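PDB 4FSO: probable porin from Pseudomonas aeruginosa, which probably forms a beta-barrel channel of the OprD family that lets small solutes pass across the outer membrane. Local coordinates for residues D125-L129 with F193-Q197; Y223-V227 with A239-W243. All coordinates share one frame; numbering follows the deposited sequence.

Interaction 1 of 2, residues D125-L129 with F193-Q197; sequences DMPLL and FDAYQ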
loop_
_atom_site.group_PDB
_atom_site.type_symbol
_atom_site.label_atom_id
_atom_site.label_comp_id
_atom_site.label_asym_id
_atom_site.label_seq_id
_atom_site.Cartn_x
_atom_site.Cartn_y
_atom_site.Cartn_z
ATOM N N ASP A 125 -6.433 4.088 -2.821
ATOM C CA ASP A 125 -5.145 4.292 -2.183
ATOM C C ASP A 125 -5.291 5.257 -1.013
ATOM O O ASP A 125 -5.339 6.467 -1.203
ATOM C CB ASP A 125 -4.126 4.828 -3.177
ATOM C CG ASP A 125 -2.711 4.469 -2.797
ATOM O OD1 ASP A 125 -2.518 3.399 -2.176
ATOM O OD2 ASP A 125 -1.793 5.248 -3.125
ATOM N N MET A 126 -5.359 4.715 0.199
ATOM C CA MET A 126 -5.672 5.510 1.394
ATOM C C MET A 126 -5.319 4.708 2.663
ATOM O O MET A 126 -5.213 3.493 2.597
ATOM C CB MET A 126 -7.161 5.890 1.377
ATOM C CG MET A 126 -8.112 4.719 1.081
ATOM S SD MET A 126 -9.731 4.954 1.812
ATOM C CE MET A 126 -9.267 5.379 3.531
ATOM N N PRO A 127 -5.142 5.378 3.818
ATOM C CA PRO A 127 -4.696 4.688 5.048
ATOM C C PRO A 127 -5.465 3.419 5.456
ATOM O O PRO A 127 -4.838 2.480 5.944
ATOM C CB PRO A 127 -4.835 5.781 6.121
ATOM C CG PRO A 127 -4.530 7.030 5.356
ATOM C CD PRO A 127 -5.274 6.827 4.050
ATOM N N LEU A 128 -6.782 3.386 5.263
ATOM C CA LEU A 128 -7.568 2.213 5.627
ATOM C C LEU A 128 -7.501 1.123 4.531
ATOM O O LEU A 128 -7.783 -0.056 4.783
ATOM C CB LEU A 128 -9.008 2.632 5.964
ATOM C CG LEU A 128 -9.378 3.107 7.392
ATOM C CD1 LEU A 128 -8.256 3.760 8.151
ATOM C CD2 LEU A 128 -10.537 4.066 7.351
ATOM N N LEU A 129 -7.100 1.521 3.322
ATOM C CA LEU A 129 -6.924 0.586 2.205
ATOM C C LEU A 129 -5.842 1.065 1.201
ATOM O O LEU A 129 -6.109 1.891 0.312
ATOM C CB LEU A 129 -8.269 0.333 1.489
ATOM C CG LEU A 129 -8.508 -0.974 0.694
ATOM C CD1 LEU A 129 -9.824 -0.920 -0.077
ATOM C CD2 LEU A 129 -7.376 -1.358 -0.267
ATOM N N PHE A 193 -17.389 -2.365 2.511
ATOM C CA PHE A 193 -16.329 -1.686 3.225
ATOM C C PHE A 193 -16.534 -0.205 3.106
ATOM O O PHE A 193 -16.612 0.330 2.011
ATOM C CB PHE A 193 -14.949 -2.049 2.662
ATOM C CG PHE A 193 -13.795 -1.391 3.390
ATOM C CD1 PHE A 193 -13.278 -1.951 4.559
ATOM C CD2 PHE A 193 -13.224 -0.213 2.909
ATOM C CE1 PHE A 193 -12.195 -1.358 5.239
ATOM C CE2 PHE A 193 -12.158 0.384 3.574
ATOM C CZ PHE A 193 -11.636 -0.198 4.744
ATOM N N ASP A 194 -16.602 0.458 4.249
ATOM C CA ASP A 194 -16.798 1.898 4.300
ATOM C C ASP A 194 -15.544 2.542 4.876
ATOM O O ASP A 194 -14.847 1.949 5.697
ATOM C CB ASP A 194 -18.043 2.254 5.154
ATOM C CG ASP A 194 -19.365 1.665 4.586
ATOM O OD1 ASP A 194 -20.095 0.953 5.327
ATOM O OD2 ASP A 194 -19.685 1.925 3.402
ATOM N N ALA A 195 -15.239 3.739 4.407
ATOM C CA ALA A 195 -14.213 4.570 5.028
ATOM C C ALA A 195 -14.633 6.009 4.844
ATOM O O ALA A 195 -15.404 6.324 3.935
ATOM C CB ALA A 195 -12.853 4.334 4.411
ATOM N N TYR A 196 -14.160 6.876 5.725
ATOM C CA TYR A 196 -14.462 8.296 5.625
ATOM C C TYR A 196 -13.190 8.893 6.120
ATOM O O TYR A 196 -12.609 8.371 7.079
ATOM C CB TYR A 196 -15.628 8.711 6.541
ATOM C CG TYR A 196 -16.895 7.912 6.298
ATOM C CD1 TYR A 196 -17.132 6.704 6.969
ATOM C CD2 TYR A 196 -17.858 8.359 5.390
ATOM C CE1 TYR A 196 -18.282 5.971 6.736
ATOM C CE2 TYR A 196 -19.022 7.632 5.153
ATOM C CZ TYR A 196 -19.225 6.440 5.821
ATOM O OH TYR A 196 -20.379 5.728 5.571
ATOM N N GLN A 197 -12.749 9.975 5.486
ATOM C CA GLN A 197 -11.442 10.516 5.805
ATOM C C GLN A 197 -11.419 12.034 5.743
ATOM O O GLN A 197 -12.074 12.642 4.911
ATOM C CB GLN A 197 -10.421 9.894 4.854
ATOM C CG GLN A 197 -8.979 10.358 4.978
ATOM C CD GLN A 197 -8.074 9.712 3.913
ATOM O OE1 GLN A 197 -8.453 8.719 3.266
ATOM N NE2 GLN A 197 -6.888 10.284 3.717
#
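A195 holds the middle of this contact: its methyl CB is met by CE of M126 and by CD2 of L128, each 3.8 Å away. To one end of it, Q197 brings its amide over the start of the turn. OE1 of Q197 lies 3.4 Å from CE of M126, and the two long side chains slide past each other in opposite directions. The side chains of Q197 and P127 cross at about a right angle, with CD of P127 3.8 Å from OE1 of Q197. To the other end, the ring of F193 reaches L128 with its CZ, 4.1 Å from CB of L128, while CE2 passes L129 more loosely.

Q197 runs out fully extended, CG anti to the backbone N (chi1 178°) and the chain straight beyond it, which carries the amide all the way to the turn. M126 instead folds at chi3 (-50°), and that bend swings its terminal methyl in between A195 and Q197.

Behind these side chains, 126-129 is a type I beta turn, with a bond of 2.9 Å from N of M126 to O of L129. Strand 193-203 is itself fixed by backbone bonds such as A195 with T159 and Y196 with Q212. NE2 of Q197 is hydrogen-bonded to D199, which sets the amide. L128 also packs on A211 of strand 206-215.

What joins the two segments is therefore apolar contact plus the end of one amide, whose OE1 lies against the methyl of M126. The turn's place against the barrel wall is consistent with an inward-folded loop of the kind that narrows the channel in other porins; here its grip on strand 193-203 depends on shape and burial rather than on directional bonds.

Interaction 2 of 2, residues Y223-V227 with A239-W243; sequences YLGAV and ADLRW. With C8E ((hydroxyethyloxy)tri(ethyloxy)octane), chain H.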
loop_
_atom_site.group_PDB
_atom_site.type_symbol
_atom_site.label_atom_id
_atom_site.label_comp_id
_atom_site.label_asym_id
_atom_site.label_seq_id
_atom_site.Cartn_x
_atom_site.Cartn_y
_atom_site.Cartn_z
ATOM N N TYR A 223 -8.157 5.891 12.427
ATOM C CA TYR A 223 -6.816 6.235 12.033
ATOM C C TYR A 223 -6.494 7.705 12.269
ATOM O O TYR A 223 -7.289 8.569 11.945
ATOM C CB TYR A 223 -6.620 5.904 10.557
ATOM C CG TYR A 223 -5.367 6.525 9.969
ATOM C CD1 TYR A 223 -4.143 5.861 10.035
ATOM C CD2 TYR A 223 -5.405 7.778 9.351
ATOM C CE1 TYR A 223 -2.984 6.422 9.488
ATOM C CE2 TYR A 223 -4.258 8.353 8.815
ATOM C CZ TYR A 223 -3.051 7.670 8.882
ATOM O OH TYR A 223 -1.922 8.244 8.353
ATOM N N LEU A 224 -5.306 7.967 12.806
ATOM C CA LEU A 224 -4.717 9.301 12.872
ATOM C C LEU A 224 -3.375 9.268 12.170
ATOM O O LEU A 224 -2.596 8.356 12.378
ATOM C CB LEU A 224 -4.446 9.719 14.304
ATOM C CG LEU A 224 -5.446 10.490 15.152
ATOM C CD1 LEU A 224 -6.847 10.083 14.823
ATOM C CD2 LEU A 224 -5.151 10.169 16.607
ATOM N N GLY A 225 -3.102 10.273 11.351
ATOM C CA GLY A 225 -1.808 10.397 10.738
ATOM C C GLY A 225 -1.247 11.788 10.889
ATOM O O GLY A 225 -1.994 12.749 11.074
ATOM N N ALA A 226 0.075 11.893 10.819
ATOM C CA ALA A 226 0.733 13.186 10.686
ATOM C C ALA A 226 2.018 13.018 9.887
ATOM O O ALA A 226 2.896 12.260 10.271
ATOM C CB ALA A 226 1.007 13.819 12.061
ATOM N N VAL A 227 2.105 13.709 8.755
ATOM C CA VAL A 227 3.290 13.677 7.901
ATOM C C VAL A 227 3.824 15.074 7.718
ATOM O O VAL A 227 3.111 16.060 7.919
ATOM C CB VAL A 227 3.011 13.146 6.465
ATOM C CG1 VAL A 227 3.847 11.922 6.167
ATOM C CG2 VAL A 227 1.519 12.907 6.208
ATOM N N ALA A 239 9.144 13.267 9.010
ATOM C CA ALA A 239 8.521 12.486 10.068
ATOM C C ALA A 239 7.158 11.971 9.613
ATOM O O ALA A 239 6.374 12.698 9.019
ATOM C CB ALA A 239 8.381 13.330 11.323
ATOM N N ASP A 240 6.881 10.707 9.897
ATOM C CA ASP A 240 5.632 10.096 9.473
ATOM C C ASP A 240 5.024 9.316 10.630
ATOM O O ASP A 240 5.524 8.256 11.021
ATOM C CB ASP A 240 5.871 9.177 8.275
ATOM C CG ASP A 240 4.604 8.873 7.521
ATOM O OD1 ASP A 240 3.522 8.857 8.160
ATOM O OD2 ASP A 240 4.688 8.664 6.286
ATOM N N LEU A 241 3.947 9.862 11.181
ATOM C CA LEU A 241 3.284 9.277 12.334
ATOM C C LEU A 241 1.940 8.669 11.963
ATOM O O LEU A 241 1.085 9.349 11.411
ATOM C CB LEU A 241 3.082 10.336 13.407
ATOM C CG LEU A 241 2.471 9.748 14.673
ATOM C CD1 LEU A 241 3.357 8.646 15.223
ATOM C CD2 LEU A 241 2.293 10.836 15.704
ATOM N N ARG A 242 1.763 7.390 12.289
ATOM C CA ARG A 242 0.547 6.637 11.959
ATOM C C ARG A 242 0.024 5.854 13.158
ATOM O O ARG A 242 0.779 5.172 13.860
ATOM C CB ARG A 242 0.809 5.632 10.824
ATOM C CG ARG A 242 1.734 6.126 9.744
ATOM C CD ARG A 242 1.288 5.695 8.408
ATOM N NE ARG A 242 2.235 6.172 7.418
ATOM C CZ ARG A 242 2.808 5.411 6.495
ATOM N NH1 ARG A 242 2.505 4.123 6.407
ATOM N NH2 ARG A 242 3.671 5.944 5.646
ATOM N N TRP A 243 -1.281 5.925 13.364
ATOM C CA TRP A 243 -1.916 5.237 14.466
ATOM C C TRP A 243 -3.212 4.582 14.016
ATOM O O TRP A 243 -3.978 5.175 13.261
ATOM C CB TRP A 243 -2.208 6.236 15.575
ATOM C CG TRP A 243 -2.906 5.597 16.709
ATOM C CD1 TRP A 243 -2.383 4.681 17.579
ATOM C CD2 TRP A 243 -4.267 5.791 17.106
ATOM N NE1 TRP A 243 -3.330 4.303 18.494
ATOM C CE2 TRP A 243 -4.494 4.975 18.235
ATOM C CE3 TRP A 243 -5.313 6.582 16.620
ATOM C CZ2 TRP A 243 -5.727 4.927 18.894
ATOM C CZ3 TRP A 243 -6.541 6.530 17.277
ATOM C CH2 TRP A 243 -6.732 5.710 18.403
HETATM C C8 C8E H . 10.016 17.439 11.678
HETATM O O9 C8E H . 9.204 17.054 10.581
HETATM C C10 C8E H . 7.951 17.712 10.589
HETATM C C11 C8E H . 6.821 16.718 10.299
HETATM O O12 C8E H . 6.334 16.139 11.497
HETATM C C13 C8E H . 5.079 15.505 11.365
HETATM C C14 C8E H . 4.744 14.900 12.723
HETATM O O15 C8E H . 5.967 14.531 13.327
HETATM C C16 C8E H . 5.929 13.309 14.050
HETATM C C17 C8E H . 6.200 13.547 15.545
HETATM O O18 C8E H . 7.560 13.330 15.903
HETATM C C19 C8E H . 8.478 14.306 15.410
HETATM C C20 C8E H . 9.839 14.173 16.096
HETATM O O21 C8E H . 10.852 14.707 15.272
#
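A226 and L241 face each other as a hydrogen-bonded pair of the antiparallel ladder, with N of L241 2.8 Å from O of A226 and nearly straight (174°). L224 and W243 form the other such pair, its bond from N of L224 to O of W243 being 3.1 Å; each pair has two backbone bonds, four in all. Between them G225 and R242 form a non-hydrogen-bonded pair.

Within strand 239-243, D240 and R242 form a salt bridge held by two nitrogens side-on: NE of R242 donates to OD1 of D240 at 3.1 Å and NH2 of R242 to OD2 of D240 at 3.0 Å. Both meet the carboxylate from above its plane. The arginine bends at chi2 (-141°) to turn its guanidinium back toward D240, and its NH1 goes on to O of Y297.

Side chains then split by face. On one, L224 lies alongside W243, CD2 to CE3 3.6 Å, and A226 sits beside L241; a C8E detergent molecule rests here, its O15 3.4 Å from CB of A239. On the other, V227 sets CG1 against the carboxylate of D240, and Y223 crosses R242 obliquely, its OH bonded to Q209.

This is the alternation of a barrel hairpin: an apolar, detergent-touched outer side and a charged inner one, where pairing D240 with R242 would temper both charges.

How the interactions relate
From the N terminus, the chain reaches 125-129 first, then returns at 193-197, so interaction 1 closes a long loop of 63 intervening residues and lays an inward-folded turn on a wall strand. Only afterwards does the chain enter 223-227 and double back at 239-243, where interaction 2 closes a short beta hairpin of neighbouring strands. The two loops follow in series; neither nests in nor crosses the other. They nonetheless meet in space, their centres about 15 Å apart: CD1 of L128 lies 3.6 Å from CB of Y223, and CG of P127 packs against CE2 of Y223. The turn thus lies across three consecutive wall strands, 193-203, 206-215 and 219-231.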